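Local coordinates for protein cadherin-related family member 2 (Homo sapiens, PDB 5CZR) that mediates calcium-dependent heterophilic adhesion between neighbouring microvilli through its extracellular cadherin domains, controlling how the microvilli pack at the apical surface of epithelial cells, at residues A9-V14 with W28-D33; V127-K132 with G138-S143. All coordinates share one frame; numbering follows the deposited sequence.

Contact 1. Residues A9-V14 with W28-D33; sequences ANMTSV and WLVAED. With CA (calcium ion), chain E.
M11 drops its side chain onto the backbone of W28 to V30, and this one residue makes every close contact between the two segments. Its CB points toward the strand and the chain is bent at chi2 and chi3, with chi2 at -72°, which brings CG, SD and CE all against the opposing backbone. The sulphur takes a weak hydrogen bond from the backbone N-H of V30: V30 N lies 3.5 Å from M11 SD and the angle at the hydrogen is 162°, nearly straight but long. On one side of this bond M11 CG rests 3.5 Å from the carbonyl O of V30; on the other, the terminal methyl M11 CE comes 3.4 Å from W28 O. Methionine suits the place because it is flexible enough to fold along a backbone and offers a soft acceptor between two apolar carbons. Side chains add less. L29 brings a branch up to the sulphur, L29 CD2 standing 4.0 Å from M11 SD, while V30 CG2 meets the M11 methyl more loosely at 4.4 Å. The W28 indole leads away from M11, so this residue contributes mainly its carbonyl. Shortened to an alanine here, the side chain would lose its sulphur and terminal methyl, which would probably leave the V30 N-H without this partner and open a gap beside L29. M11 also packs on M91, and L29 on V60 and I78. Farther along, D33 grips a calcium ion with both carboxylate oxygens, OD1 and OD2, in a site shared with N2, V3, D35, D37 and D82. The arrangement belongs to the first cadherin repeat, a Greek-key beta-sandwich in which the turn preceding strand 13-17 packs against strand 25-32 of the facing sheet.

Contact 2. Residues V127-K132 with G138-S143; sequences VLAVDK and GMVVYS. With CA (calcium ion), chain H.
Y142 reaches across to the backbone of A129 with its phenol oxygen and buries the most surface. A129 N lies at the edge of the ring, in its plane, and its N-H points almost straight at the hydroxyl: 3.0 Å from A129 N to Y142 OH, with 174° at the hydrogen. Tyrosine fits because its ring spans the gap between the segments and its hydroxyl supplies the acceptor. The small A129 lets the ring come close, its methyl CB lying 3.9 Å from Y142 CE1. From the same segment as Y142, V140 CG1 lies over one face of the ring, 3.8 Å above the plane and offset toward the rim, and V140 CG2 sits 3.6 Å from A129 O.

D131, which buries as much as A129, lies against G138, its OD1 3.6 Å from G138 CA; glycine, lacking a side chain, lets the backbones come together here. An aspartate suits the place because its short carboxylate, with CG anti to the backbone N (chi1 -171°), is directed to the calcium ion that both oxygens bind, alongside N99, N101, D133, A137 and D189. A water joins the backbones nearby, accepting from D131 N and donating to G138 O.

F105 of strand 104-105 touches V127, A129 and Y142; I160 of strand 158-160 meets V127 and Y142, and A187 of strand 180-189 packs on A129 and V140.

In the fold
From the N terminus, the chain forms strand 6-7, turns through residues 9-12 and enters strand 13-17; contact 1 then closes a loop whose 13 residues between the segments include the end of strand 13-17 and the start of strand 25-32, joining the two sheets of the first cadherin repeat. After the calcium-binding linker, contact 2 closes a shorter loop, with five residues between its segments, linking strands 123-130 and 140-148, likewise members of different sheets, in the second repeat. The two contacts follow in series, neither nesting nor crossing, with centres about 41 Å apart. D33 and D131 place each beside a calcium site, the former at the N-terminal end, the latter at the junction between repeats.

Contact 1. Residues A9-V14 with W28-D33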
ATOM      1  N   ALA A   9      28.783   9.987 -11.998  1.00 41.94           N
ATOM      2  CA  ALA A   9      27.999  10.928 -11.223  1.00 41.47           C
ATOM      3  C   ALA A   9      26.669  10.383 -10.692  1.00 39.25           C
ATOM      4  O   ALA A   9      26.260  10.721  -9.574  1.00 38.66           O
ATOM      5  CB  ALA A   9      27.767  12.215 -12.039  1.00 42.85           C
ATOM      6  N   ASN A  10      25.974   9.570 -11.478  1.00 37.49           N
ATOM      7  CA  ASN A  10      24.647   9.082 -11.072  1.00 37.47           C
ATOM      8  C   ASN A  10      24.687   7.890 -10.084  1.00 36.01           C
ATOM      9  O   ASN A  10      23.651   7.363  -9.714  1.00 31.91           O
ATOM     10  CB  ASN A  10      23.781   8.747 -12.296  1.00 38.66           C
ATOM     11  CG  ASN A  10      24.386   7.624 -13.136  1.00 41.37           C
ATOM     12  OD1 ASN A  10      25.612   7.532 -13.275  1.00 45.84           O
ATOM     13  ND2 ASN A  10      23.559   6.746 -13.632  1.00 41.11           N
ATOM     14  N   MET A  11      25.866   7.518  -9.609  1.00 36.12           N
ATOM     15  CA  MET A  11      25.975   6.480  -8.587  1.00 36.51           C
ATOM     16  C   MET A  11      25.716   6.954  -7.133  1.00 36.05           C
ATOM     17  O   MET A  11      25.913   6.173  -6.200  1.00 36.09           O
ATOM     18  CB  MET A  11      27.356   5.813  -8.665  1.00 36.32           C
ATOM     19  CG  MET A  11      27.591   5.081  -9.978  1.00 38.11           C
ATOM     20  SD  MET A  11      26.611   3.556 -10.107  1.00 38.30           S
ATOM     21  CE  MET A  11      25.445   4.003 -11.397  1.00 41.17           C
ATOM     22  N   THR A  12      25.308   8.200  -6.933  1.00 36.45           N
ATOM     23  CA  THR A  12      24.998   8.693  -5.576  1.00 37.96           C
ATOM     24  C   THR A  12      23.684   8.119  -5.028  1.00 36.41           C
ATOM     25  O   THR A  12      23.526   7.949  -3.824  1.00 33.80           O
ATOM     26  CB  THR A  12      24.862  10.232  -5.545  1.00 42.56           C
ATOM     27  OG1 THR A  12      23.800  10.635  -6.409  1.00 44.99           O
ATOM     28  CG2 THR A  12      26.150  10.899  -6.025  1.00 46.11           C
ATOM     29  N   SER A  13      22.768   7.768  -5.932  1.00 34.37           N
ATOM     30  CA  SER A  13      21.511   7.222  -5.537  1.00 33.59           C
ATOM     31  C   SER A  13      20.944   6.301  -6.599  1.00 33.51           C
ATOM     32  O   SER A  13      21.282   6.383  -7.778  1.00 32.03           O
ATOM     33  CB  SER A  13      20.503   8.337  -5.288  1.00 35.17           C
ATOM     34  OG  SER A  13      20.098   8.870  -6.559  1.00 34.01           O
ATOM     35  N   VAL A  14      19.970   5.509  -6.166  1.00 32.31           N
ATOM     36  CA  VAL A  14      19.190   4.703  -7.080  1.00 31.15           C
ATOM     37  C   VAL A  14      17.760   4.556  -6.554  1.00 30.49           C
ATOM     38  O   VAL A  14      17.538   4.498  -5.337  1.00 29.19           O
ATOM     39  CB  VAL A  14      19.842   3.318  -7.267  1.00 30.47           C
ATOM     40  CG1 VAL A  14      19.834   2.523  -5.957  1.00 29.35           C
ATOM     41  CG2 VAL A  14      19.145   2.553  -8.355  1.00 30.46           C
ATOM     42  N   TRP A  28      22.946  -1.297 -12.338  1.00 27.53           N
ATOM     43  CA  TRP A  28      24.330  -1.522 -12.700  1.00 28.64           C
ATOM     44  C   TRP A  28      25.200  -0.526 -11.948  1.00 30.79           C
ATOM     45  O   TRP A  28      24.935   0.692 -11.982  1.00 32.31           O
ATOM     46  CB  TRP A  28      24.517  -1.336 -14.211  1.00 28.66           C
ATOM     47  CG  TRP A  28      23.949  -2.462 -15.015  1.00 29.78           C
ATOM     48  CD1 TRP A  28      22.658  -2.590 -15.430  1.00 30.82           C
ATOM     49  CD2 TRP A  28      24.640  -3.640 -15.465  1.00 29.37           C
ATOM     50  NE1 TRP A  28      22.503  -3.768 -16.136  1.00 31.59           N
ATOM     51  CE2 TRP A  28      23.706  -4.428 -16.178  1.00 30.78           C
ATOM     52  CE3 TRP A  28      25.966  -4.079 -15.375  1.00 30.29           C
ATOM     53  CZ2 TRP A  28      24.044  -5.665 -16.768  1.00 31.38           C
ATOM     54  CZ3 TRP A  28      26.322  -5.326 -15.966  1.00 30.79           C
ATOM     55  CH2 TRP A  28      25.358  -6.094 -16.652  1.00 32.43           C
ATOM     56  N   LEU A  29      26.214  -1.026 -11.247  1.00 31.01           N
ATOM     57  CA  LEU A  29      27.280  -0.164 -10.758  1.00 32.35           C
ATOM     58  C   LEU A  29      28.233   0.125 -11.906  1.00 34.08           C
ATOM     59  O   LEU A  29      28.655  -0.794 -12.605  1.00 33.23           O
ATOM     60  CB  LEU A  29      28.038  -0.816  -9.601  1.00 31.39           C
ATOM     61  CG  LEU A  29      27.295  -0.911  -8.271  1.00 30.90           C
ATOM     62  CD1 LEU A  29      28.017  -1.850  -7.320  1.00 29.86           C
ATOM     63  CD2 LEU A  29      27.155   0.477  -7.656  1.00 31.64           C
ATOM     64  N   VAL A  30      28.531   1.408 -12.118  1.00 36.35           N
ATOM     65  CA  VAL A  30      29.339   1.834 -13.249  1.00 39.67           C
ATOM     66  C   VAL A  30      30.352   2.883 -12.788  1.00 38.34           C
ATOM     67  O   VAL A  30      30.029   3.826 -12.080  1.00 39.49           O
ATOM     68  CB  VAL A  30      28.500   2.430 -14.422  1.00 41.99           C
ATOM     69  CG1 VAL A  30      29.313   2.398 -15.710  1.00 44.08           C
ATOM     70  CG2 VAL A  30      27.193   1.708 -14.662  1.00 43.61           C
ATOM     71  N   ALA A  31      31.584   2.674 -13.205  1.00 38.38           N
ATOM     72  CA  ALA A  31      32.677   3.568 -12.912  1.00 40.20           C
ATOM     73  C   ALA A  31      33.560   3.602 -14.153  1.00 41.73           C
ATOM     74  O   ALA A  31      33.358   2.824 -15.075  1.00 40.26           O
ATOM     75  CB  ALA A  31      33.457   3.059 -11.718  1.00 38.82           C
ATOM     76  N   GLU A  32      34.524   4.516 -14.166  1.00 46.91           N
ATOM     77  CA  GLU A  32      35.489   4.655 -15.258  1.00 47.48           C
ATOM     78  C   GLU A  32      36.871   4.799 -14.669  1.00 45.92           C
ATOM     79  O   GLU A  32      37.050   5.169 -13.487  1.00 42.49           O
ATOM     80  CB  GLU A  32      35.166   5.867 -16.118  1.00 53.66           C
ATOM     81  CG  GLU A  32      35.387   7.208 -15.409  1.00 62.30           C
ATOM     82  CD  GLU A  32      34.726   8.407 -16.110  1.00 74.27           C
ATOM     83  OE1 GLU A  32      33.712   8.222 -16.847  1.00 80.70           O
ATOM     84  OE2 GLU A  32      35.203   9.555 -15.896  1.00 78.13           O
ATOM     85  N   ASP A  33      37.860   4.482 -15.493  1.00 44.76           N
ATOM     86  CA  ASP A  33      39.247   4.498 -15.039  1.00 44.22           C
ATOM     87  C   ASP A  33      40.118   5.045 -16.150  1.00 48.22           C
ATOM     88  O   ASP A  33      40.164   4.473 -17.245  1.00 46.99           O
ATOM     89  CB  ASP A  33      39.699   3.083 -14.654  1.00 40.51           C
ATOM     90  CG  ASP A  33      41.078   3.067 -13.963  1.00 38.92           C
ATOM     91  OD1 ASP A  33      42.112   3.183 -14.665  1.00 37.79           O
ATOM     92  OD2 ASP A  33      41.124   2.884 -12.730  1.00 35.86           O
TER
HETATM   93 CA    CA E1001      43.666   2.921 -12.626  1.00 39.83          CA

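Contact 2. Residues V127-K132 with G138-S143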
ATOM      1  N   VAL A 127     -18.015   3.913  10.270  1.00 29.96           N
ATOM      2  CA  VAL A 127     -16.919   2.991  10.091  1.00 29.20           C
ATOM      3  C   VAL A 127     -15.674   3.728   9.646  1.00 29.28           C
ATOM      4  O   VAL A 127     -15.749   4.839   9.139  1.00 30.53           O
ATOM      5  CB  VAL A 127     -17.236   1.858   9.078  1.00 28.24           C
ATOM      6  CG1 VAL A 127     -18.359   0.990   9.605  1.00 27.58           C
ATOM      7  CG2 VAL A 127     -17.528   2.413   7.694  1.00 27.54           C
ATOM      8  N   LEU A 128     -14.535   3.090   9.864  1.00 30.89           N
ATOM      9  CA  LEU A 128     -13.256   3.623   9.460  1.00 30.80           C
ATOM     10  C   LEU A 128     -12.377   2.507   8.942  1.00 29.94           C
ATOM     11  O   LEU A 128     -12.118   1.520   9.640  1.00 28.69           O
ATOM     12  CB  LEU A 128     -12.587   4.274  10.651  1.00 30.98           C
ATOM     13  CG  LEU A 128     -11.132   4.700  10.367  1.00 32.35           C
ATOM     14  CD1 LEU A 128     -11.095   5.846   9.356  1.00 32.85           C
ATOM     15  CD2 LEU A 128     -10.437   5.083  11.658  1.00 32.60           C
ATOM     16  N   ALA A 129     -11.836   2.705   7.746  1.00 30.94           N
ATOM     17  CA  ALA A 129     -10.792   1.817   7.232  1.00 30.35           C
ATOM     18  C   ALA A 129      -9.553   2.609   6.875  1.00 29.78           C
ATOM     19  O   ALA A 129      -9.642   3.682   6.334  1.00 29.24           O
ATOM     20  CB  ALA A 129     -11.301   1.077   6.022  1.00 30.67           C
ATOM     21  N   VAL A 130      -8.393   2.054   7.174  1.00 30.82           N
ATOM     22  CA  VAL A 130      -7.118   2.695   6.904  1.00 31.11           C
ATOM     23  C   VAL A 130      -6.227   1.850   5.977  1.00 29.27           C
ATOM     24  O   VAL A 130      -6.169   0.624   6.086  1.00 29.77           O
ATOM     25  CB  VAL A 130      -6.390   2.998   8.226  1.00 32.22           C
ATOM     26  CG1 VAL A 130      -5.050   3.677   7.956  1.00 32.48           C
ATOM     27  CG2 VAL A 130      -7.264   3.925   9.049  1.00 33.39           C
ATOM     28  N   ASP A 131      -5.573   2.523   5.044  1.00 27.97           N
ATOM     29  CA  ASP A 131      -4.666   1.887   4.087  1.00 27.40           C
ATOM     30  C   ASP A 131      -3.299   2.525   4.240  1.00 29.14           C
ATOM     31  O   ASP A 131      -3.167   3.737   4.109  1.00 32.29           O
ATOM     32  CB  ASP A 131      -5.212   2.125   2.696  1.00 25.61           C
ATOM     33  CG  ASP A 131      -4.481   1.339   1.623  1.00 25.34           C
ATOM     34  OD1 ASP A 131      -3.257   1.503   1.461  1.00 24.42           O
ATOM     35  OD2 ASP A 131      -5.176   0.638   0.860  1.00 24.84           O
ATOM     36  N   LYS A 132      -2.283   1.717   4.478  1.00 31.04           N
ATOM     37  CA  LYS A 132      -0.914   2.207   4.709  1.00 32.96           C
ATOM     38  C   LYS A 132      -0.211   2.894   3.542  1.00 31.18           C
ATOM     39  O   LYS A 132       0.739   3.651   3.748  1.00 30.65           O
ATOM     40  CB  LYS A 132      -0.028   1.044   5.123  1.00 37.19           C
ATOM     41  CG  LYS A 132      -0.373   0.456   6.473  1.00 40.98           C
ATOM     42  CD  LYS A 132       0.247  -0.922   6.622  1.00 46.36           C
ATOM     43  CE  LYS A 132      -0.123  -1.540   7.963  1.00 52.30           C
ATOM     44  NZ  LYS A 132       0.817  -2.665   8.220  1.00 57.07           N
ATOM     45  N   GLY A 138      -3.395   4.867  -1.023  1.00 27.62           N
ATOM     46  CA  GLY A 138      -3.843   4.906   0.354  1.00 29.44           C
ATOM     47  C   GLY A 138      -5.167   5.637   0.615  1.00 30.71           C
ATOM     48  O   GLY A 138      -5.584   5.700   1.771  1.00 29.61           O
ATOM     49  N   MET A 139      -5.799   6.201  -0.422  1.00 32.49           N
ATOM     50  CA  MET A 139      -7.093   6.887  -0.272  1.00 34.39           C
ATOM     51  C   MET A 139      -8.204   5.849  -0.288  1.00 33.59           C
ATOM     52  O   MET A 139      -8.304   5.025  -1.187  1.00 31.49           O
ATOM     53  CB  MET A 139      -7.321   7.941  -1.361  1.00 40.74           C
ATOM     54  CG  MET A 139      -6.451   9.198  -1.216  1.00 50.08           C
ATOM     55  SD  MET A 139      -6.641  10.485  -2.506  1.00 63.78           S
ATOM     56  CE  MET A 139      -5.168  11.538  -2.365  1.00 67.82           C
ATOM     57  N   VAL A 140      -9.028   5.893   0.730  1.00 31.93           N
ATOM     58  CA  VAL A 140     -10.051   4.909   0.934  1.00 32.76           C
ATOM     59  C   VAL A 140     -11.401   5.450   0.419  1.00 32.91           C
ATOM     60  O   VAL A 140     -11.789   6.572   0.724  1.00 33.09           O
ATOM     61  CB  VAL A 140     -10.143   4.570   2.426  1.00 33.34           C
ATOM     62  CG1 VAL A 140     -11.327   3.653   2.698  1.00 35.19           C
ATOM     63  CG2 VAL A 140      -8.859   3.900   2.860  1.00 33.90           C
ATOM     64  N   VAL A 141     -12.106   4.633  -0.349  1.00 33.11           N
ATOM     65  CA  VAL A 141     -13.525   4.837  -0.612  1.00 33.37           C
ATOM     66  C   VAL A 141     -14.385   3.697  -0.083  1.00 30.83           C
ATOM     67  O   VAL A 141     -14.019   2.516  -0.178  1.00 30.11           O
ATOM     68  CB  VAL A 141     -13.821   5.048  -2.099  1.00 37.09           C
ATOM     69  CG1 VAL A 141     -13.043   6.260  -2.598  1.00 38.93           C
ATOM     70  CG2 VAL A 141     -13.533   3.795  -2.918  1.00 37.21           C
ATOM     71  N   TYR A 142     -15.553   4.059   0.434  1.00 29.83           N
ATOM     72  CA  TYR A 142     -16.435   3.099   1.110  1.00 30.02           C
ATOM     73  C   TYR A 142     -17.639   2.762   0.235  1.00 29.28           C
ATOM     74  O   TYR A 142     -18.064   3.572  -0.557  1.00 29.48           O
ATOM     75  CB  TYR A 142     -16.930   3.710   2.422  1.00 30.38           C
ATOM     76  CG  TYR A 142     -15.872   4.055   3.413  1.00 29.87           C
ATOM     77  CD1 TYR A 142     -15.339   3.083   4.247  1.00 32.27           C
ATOM     78  CD2 TYR A 142     -15.393   5.350   3.533  1.00 31.28           C
ATOM     79  CE1 TYR A 142     -14.362   3.392   5.183  1.00 31.54           C
ATOM     80  CE2 TYR A 142     -14.404   5.672   4.448  1.00 30.92           C
ATOM     81  CZ  TYR A 142     -13.906   4.691   5.285  1.00 31.59           C
ATOM     82  OH  TYR A 142     -12.929   4.995   6.220  1.00 34.52           O
ATOM     83  N   SER A 143     -18.184   1.577   0.397  1.00 28.19           N
ATOM     84  CA  SER A 143     -19.311   1.181  -0.339  1.00 30.73           C
ATOM     85  C   SER A 143     -20.222   0.313   0.464  1.00 31.46           C
ATOM     86  O   SER A 143     -19.752  -0.505   1.264  1.00 30.43           O
ATOM     87  CB  SER A 143     -18.864   0.255  -1.454  1.00 33.50           C
ATOM     88  OG  SER A 143     -18.323   0.964  -2.520  1.00 37.13           O
TER
HETATM   89 CA    CA H1004      -3.413   0.338  -0.856  1.00 23.28          CA
HETATM   90  O   HOH W   1      -5.822   5.425   4.722  1.00 25.95           O